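CytC3 (Streptomyces, PDB 3GJA) probably acts as a nonheme iron halogenase that chlorinates a carrier-protein-bound aminoacyl group in natural-product biosynthesis. Local coordinates at residues V87-W101 and Y286-N300. Sequence-based numbering, arbitrary orientation.
Sequences VDRVGSLIGRNLLCW and YGAVLTSGVDEYGHN
Tyr-286 presents its ring edge to Trp-101 O, which lies near the ring plane and accepts a hydrogen bond from Tyr-286 OH (2.7 Å); the hydroxyl approaches the indole obliquely, while Tyr-268 meets the tyrosine ring edge-to-face. One face of the Arg-96 guanidinium lies over Gly-91 C and Ser-92 CA, offset toward its rim, and one face of the His-299 ring carries Tyr-297 CB over its centre. The Asn-97 amide takes Val-294 N on OD1 at 2.8 Å, the donor 37° out of the carbonyl plane. Its ND2 reaches Glu-296 OE1 through a water, weakly on the glutamate side. Replacing Asn-97 with an alanine would probably leave Val-294 N without its acceptor and the loop around it freer to shift. Strand 289-290 pairs antiparallel with strand 98-108 at the sheet margin (Cys-100 N to Val-289 O 2.7 Å, Val-289 N to Cys-100 O 3.0 Å). Ser-292 OG, between its own N and carbonyl carbon (chi1 53°), donates to Arg-96 O in a bond modelled doubtfully short and accepts from a water that also donates to Val-87 O. Val-87 CG2 lies against Thr-291 OG1 (3.5 Å), the side chains running oppositely. Polar groups thus close both ends of the strand pair, joining the C-terminal region to the cupin-type core.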
loop_
_atom_site.group_PDB
_atom_site.type_symbol
_atom_site.label_atom_id
_atom_site.label_comp_id
_atom_site.label_asym_id
_atom_site.label_seq_id
_atom_site.Cartn_x
_atom_site.Cartn_y
_atom_site.Cartn_z
ATOM N N VAL A 87 4.885 -4.308 9.277
ATOM C CA VAL A 87 5.152 -5.708 8.968
ATOM C C VAL A 87 4.637 -6.727 9.987
ATOM O O VAL A 87 4.058 -7.742 9.604
ATOM C CB VAL A 87 6.664 -5.920 8.741
ATOM C CG1 VAL A 87 6.975 -7.401 8.614
ATOM C CG2 VAL A 87 7.095 -5.181 7.484
ATOM N N ASP A 88 4.838 -6.482 11.276
ATOM C CA ASP A 88 4.338 -7.436 12.261
ATOM C C ASP A 88 2.815 -7.526 12.195
ATOM O O ASP A 88 2.239 -8.598 12.382
ATOM C CB ASP A 88 4.744 -7.047 13.689
ATOM C CG ASP A 88 6.240 -7.145 13.926
ATOM O OD1 ASP A 88 6.933 -7.823 13.139
ATOM O OD2 ASP A 88 6.713 -6.546 14.916
ATOM N N ARG A 89 2.158 -6.398 11.935
ATOM C CA ARG A 89 0.702 -6.395 11.867
ATOM C C ARG A 89 0.185 -7.060 10.600
ATOM O O ARG A 89 -0.749 -7.858 10.660
ATOM C CB ARG A 89 0.160 -4.967 12.010
ATOM C CG ARG A 89 0.170 -4.488 13.462
ATOM C CD ARG A 89 -0.518 -3.150 13.666
ATOM N NE ARG A 89 0.451 -2.089 13.878
ATOM C CZ ARG A 89 0.511 -1.319 14.961
ATOM N NH1 ARG A 89 -0.348 -1.476 15.952
ATOM N NH2 ARG A 89 1.445 -0.391 15.050
ATOM N N VAL A 90 0.790 -6.754 9.458
ATOM C CA VAL A 90 0.354 -7.376 8.217
ATOM C C VAL A 90 0.610 -8.881 8.322
ATOM O O VAL A 90 -0.230 -9.695 7.931
ATOM C CB VAL A 90 1.125 -6.824 7.002
ATOM C CG1 VAL A 90 0.741 -7.599 5.746
ATOM C CG2 VAL A 90 0.816 -5.347 6.821
ATOM N N GLY A 91 1.774 -9.229 8.868
ATOM C CA GLY A 91 2.157 -10.622 9.031
ATOM C C GLY A 91 1.171 -11.427 9.853
ATOM O O GLY A 91 0.993 -12.617 9.613
ATOM N N SER A 92 0.538 -10.790 10.833
ATOM C CA SER A 92 -0.448 -11.468 11.662
ATOM C C SER A 92 -1.683 -11.802 10.825
ATOM O O SER A 92 -2.495 -12.644 11.210
ATOM C CB SER A 92 -0.884 -10.569 12.816
ATOM O OG SER A 92 0.228 -10.021 13.490
ATOM N N LEU A 93 -1.820 -11.141 9.680
ATOM C CA LEU A 93 -2.978 -11.339 8.818
ATOM C C LEU A 93 -2.779 -12.301 7.663
ATOM O O LEU A 93 -3.618 -13.165 7.418
ATOM C CB LEU A 93 -3.443 -9.988 8.265
ATOM C CG LEU A 93 -4.381 -9.091 9.084
ATOM C CD1 LEU A 93 -4.110 -9.199 10.560
ATOM C CD2 LEU A 93 -4.215 -7.656 8.601
ATOM N N ILE A 94 -1.674 -12.155 6.945
ATOM C CA ILE A 94 -1.431 -13.019 5.800
ATOM C C ILE A 94 -0.114 -13.796 5.818
ATOM O O ILE A 94 0.290 -14.353 4.795
ATOM C CB ILE A 94 -1.527 -12.211 4.490
ATOM C CG1 ILE A 94 -0.523 -11.057 4.505
ATOM C CG2 ILE A 94 -2.944 -11.659 4.330
ATOM C CD1 ILE A 94 -0.436 -10.314 3.185
ATOM N N GLY A 95 0.556 -13.830 6.968
ATOM C CA GLY A 95 1.796 -14.586 7.067
ATOM C C GLY A 95 3.078 -13.789 7.199
ATOM O O GLY A 95 3.177 -12.670 6.697
ATOM N N ARG A 96 4.072 -14.378 7.862
ATOM C CA ARG A 96 5.354 -13.711 8.071
ATOM C C ARG A 96 6.295 -13.691 6.874
ATOM O O ARG A 96 7.292 -12.978 6.891
ATOM C CB ARG A 96 6.075 -14.301 9.279
ATOM C CG ARG A 96 5.660 -13.669 10.593
ATOM C CD ARG A 96 4.209 -13.954 10.913
ATOM N NE ARG A 96 3.815 -13.365 12.190
ATOM C CZ ARG A 96 2.666 -13.622 12.810
ATOM N NH1 ARG A 96 1.789 -14.465 12.272
ATOM N NH2 ARG A 96 2.392 -13.035 13.968
ATOM N N ASN A 97 6.003 -14.474 5.844
ATOM C CA ASN A 97 6.842 -14.441 4.653
ATOM C C ASN A 97 6.185 -13.381 3.770
ATOM O O ASN A 97 5.455 -13.702 2.836
ATOM C CB ASN A 97 6.870 -15.812 3.964
ATOM C CG ASN A 97 7.548 -16.877 4.819
ATOM O OD1 ASN A 97 8.583 -16.627 5.441
ATOM N ND2 ASN A 97 6.972 -18.075 4.842
ATOM N N LEU A 98 6.459 -12.116 4.096
ATOM C CA LEU A 98 5.873 -10.959 3.420
ATOM C C LEU A 98 6.632 -10.256 2.315
ATOM O O LEU A 98 7.819 -9.960 2.439
ATOM C CB LEU A 98 5.518 -9.887 4.445
ATOM C CG LEU A 98 4.170 -9.891 5.144
ATOM C CD1 LEU A 98 4.088 -8.641 6.020
ATOM C CD2 LEU A 98 3.046 -9.906 4.114
ATOM N N LEU A 99 5.889 -9.923 1.267
ATOM C CA LEU A 99 6.401 -9.215 0.101
ATOM C C LEU A 99 5.677 -7.863 -0.046
ATOM O O LEU A 99 4.446 -7.804 0.017
ATOM C CB LEU A 99 6.129 -10.050 -1.148
ATOM C CG LEU A 99 7.240 -10.592 -2.045
ATOM C CD1 LEU A 99 8.403 -11.132 -1.232
ATOM C CD2 LEU A 99 6.631 -11.676 -2.943
ATOM N N CYS A 100 6.438 -6.781 -0.203
ATOM C CA CYS A 100 5.852 -5.466 -0.443
ATOM C C CYS A 100 6.075 -5.292 -1.934
ATOM O O CYS A 100 7.200 -5.064 -2.376
ATOM C CB CYS A 100 6.585 -4.354 0.308
ATOM S SG CYS A 100 5.963 -2.686 -0.131
ATOM N N TRP A 101 5.010 -5.409 -2.721
ATOM C CA TRP A 101 5.162 -5.310 -4.164
ATOM C C TRP A 101 4.867 -3.934 -4.750
ATOM O O TRP A 101 5.062 -3.708 -5.945
ATOM C CB TRP A 101 4.280 -6.352 -4.841
ATOM C CG TRP A 101 2.838 -6.038 -4.719
ATOM C CD1 TRP A 101 2.042 -6.234 -3.629
ATOM C CD2 TRP A 101 2.018 -5.423 -5.714
ATOM N NE1 TRP A 101 0.774 -5.779 -3.886
ATOM C CE2 TRP A 101 0.733 -5.273 -5.159
ATOM C CE3 TRP A 101 2.247 -4.981 -7.024
ATOM C CZ2 TRP A 101 -0.326 -4.699 -5.870
ATOM C CZ3 TRP A 101 1.192 -4.410 -7.731
ATOM C CH2 TRP A 101 -0.076 -4.275 -7.150
ATOM N N TYR A 286 12.341 -3.042 -11.464
ATOM C CA TYR A 286 11.364 -3.331 -10.427
ATOM C C TYR A 286 11.736 -4.574 -9.648
ATOM O O TYR A 286 12.390 -5.479 -10.165
ATOM C CB TYR A 286 9.961 -3.550 -11.002
ATOM C CG TYR A 286 9.005 -4.099 -9.957
ATOM C CD1 TYR A 286 8.403 -3.255 -9.018
ATOM C CD2 TYR A 286 8.784 -5.474 -9.836
ATOM C CE1 TYR A 286 7.611 -3.763 -7.983
ATOM C CE2 TYR A 286 7.996 -5.994 -8.803
ATOM C CZ TYR A 286 7.414 -5.129 -7.875
ATOM O OH TYR A 286 6.651 -5.635 -6.831
ATOM N N GLY A 287 11.288 -4.617 -8.399
ATOM C CA GLY A 287 11.528 -5.767 -7.562
ATOM C C GLY A 287 10.579 -5.727 -6.386
ATOM O O GLY A 287 10.263 -4.654 -5.881
ATOM N N ALA A 288 10.094 -6.888 -5.973
ATOM C CA ALA A 288 9.229 -6.966 -4.811
ATOM C C ALA A 288 10.204 -7.040 -3.631
ATOM O O ALA A 288 11.324 -7.536 -3.774
ATOM C CB ALA A 288 8.362 -8.220 -4.871
ATOM N N VAL A 289 9.792 -6.537 -2.476
ATOM C CA VAL A 289 10.658 -6.543 -1.306
ATOM C C VAL A 289 10.202 -7.544 -0.262
ATOM O O VAL A 289 9.052 -7.513 0.181
ATOM C CB VAL A 289 10.713 -5.140 -0.652
ATOM C CG1 VAL A 289 11.503 -5.196 0.656
ATOM C CG2 VAL A 289 11.354 -4.146 -1.613
ATOM N N LEU A 290 11.110 -8.435 0.123
ATOM C CA LEU A 290 10.825 -9.438 1.143
ATOM C C LEU A 290 11.077 -8.700 2.457
ATOM O O LEU A 290 12.222 -8.410 2.798
ATOM C CB LEU A 290 11.794 -10.621 1.005
ATOM C CG LEU A 290 11.444 -12.014 1.550
ATOM C CD1 LEU A 290 12.604 -12.519 2.387
ATOM C CD2 LEU A 290 10.174 -11.989 2.362
ATOM N N THR A 291 10.012 -8.405 3.194
ATOM C CA THR A 291 10.133 -7.653 4.436
ATOM C C THR A 291 10.271 -8.500 5.690
ATOM O O THR A 291 10.574 -7.982 6.764
ATOM C CB THR A 291 8.924 -6.725 4.620
ATOM O OG1 THR A 291 7.757 -7.511 4.904
ATOM C CG2 THR A 291 8.681 -5.920 3.358
ATOM N N SER A 292 10.035 -9.799 5.558
ATOM C CA SER A 292 10.131 -10.699 6.696
ATOM C C SER A 292 10.113 -12.142 6.217
ATOM O O SER A 292 9.739 -12.418 5.079
ATOM C CB SER A 292 8.965 -10.456 7.646
ATOM O OG SER A 292 7.744 -10.523 6.942
ATOM N N GLY A 293 10.511 -13.062 7.089
ATOM C CA GLY A 293 10.534 -14.463 6.707
ATOM C C GLY A 293 11.532 -14.767 5.601
ATOM O O GLY A 293 12.608 -14.172 5.539
ATOM N N VAL A 294 11.168 -15.690 4.718
ATOM C CA VAL A 294 12.033 -16.092 3.612
ATOM C C VAL A 294 11.180 -16.322 2.384
ATOM O O VAL A 294 9.962 -16.444 2.486
ATOM C CB VAL A 294 12.755 -17.425 3.900
ATOM C CG1 VAL A 294 13.746 -17.267 5.044
ATOM C CG2 VAL A 294 11.716 -18.505 4.220
ATOM N N ASP A 295 11.830 -16.410 1.228
ATOM C CA ASP A 295 11.125 -16.636 -0.025
ATOM C C ASP A 295 11.474 -18.002 -0.598
ATOM O O ASP A 295 12.532 -18.184 -1.200
ATOM C CB ASP A 295 11.472 -15.538 -1.037
ATOM C CG ASP A 295 10.830 -15.772 -2.393
ATOM O OD1 ASP A 295 9.837 -16.525 -2.454
ATOM O OD2 ASP A 295 11.313 -15.201 -3.396
ATOM N N GLU A 296 10.567 -18.954 -0.396
ATOM C CA GLU A 296 10.735 -20.323 -0.871
ATOM C C GLU A 296 10.260 -20.480 -2.304
ATOM O O GLU A 296 10.151 -21.603 -2.787
ATOM C CB GLU A 296 9.925 -21.286 -0.001
ATOM C CG GLU A 296 10.285 -21.283 1.464
ATOM C CD GLU A 296 9.139 -21.776 2.329
ATOM O OE1 GLU A 296 8.157 -21.015 2.492
ATOM O OE2 GLU A 296 9.217 -22.921 2.838
ATOM N N TYR A 297 9.977 -19.372 -2.983
ATOM C CA TYR A 297 9.478 -19.449 -4.353
ATOM C C TYR A 297 10.366 -18.925 -5.466
ATOM O O TYR A 297 10.582 -19.614 -6.456
ATOM C CB TYR A 297 8.108 -18.769 -4.449
ATOM C CG TYR A 297 7.063 -19.456 -3.609
ATOM C CD1 TYR A 297 6.994 -19.243 -2.235
ATOM C CD2 TYR A 297 6.178 -20.368 -4.179
ATOM C CE1 TYR A 297 6.070 -19.926 -1.450
ATOM C CE2 TYR A 297 5.253 -21.058 -3.406
ATOM C CZ TYR A 297 5.204 -20.832 -2.047
ATOM O OH TYR A 297 4.282 -21.504 -1.290
ATOM N N GLY A 298 10.859 -17.705 -5.335
ATOM C CA GLY A 298 11.701 -17.163 -6.386
ATOM C C GLY A 298 10.999 -16.909 -7.716
ATOM O O GLY A 298 11.662 -16.702 -8.734
ATOM N N HIS A 299 9.666 -16.910 -7.730
ATOM C CA HIS A 299 8.938 -16.662 -8.979
ATOM C C HIS A 299 8.629 -15.184 -9.237
ATOM O O HIS A 299 7.979 -14.845 -10.227
ATOM C CB HIS A 299 7.640 -17.477 -9.015
ATOM C CG HIS A 299 6.711 -17.200 -7.874
ATOM N ND1 HIS A 299 5.655 -18.027 -7.561
ATOM C CD2 HIS A 299 6.673 -16.186 -6.977
ATOM C CE1 HIS A 299 5.008 -17.537 -6.518
ATOM N NE2 HIS A 299 5.604 -16.420 -6.146
ATOM N N ASN A 300 9.099 -14.310 -8.352
ATOM C CA ASN A 300 8.873 -12.875 -8.500
ATOM C C ASN A 300 10.183 -12.118 -8.647
ATOM O O ASN A 300 11.228 -12.594 -8.208
ATOM C CB ASN A 300 8.159 -12.309 -7.269
ATOM C CG ASN A 300 6.727 -12.750 -7.168
ATOM O OD1 ASN A 300 5.985 -12.704 -8.144
ATOM N ND2 ASN A 300 6.320 -13.169 -5.979
HETATM O O HOH W 1 5.761 -10.227 8.985
HETATM O O HOH W 2 8.253 -20.583 5.594
HETATM O O HOH W 3 8.542 -3.516 -4.235
#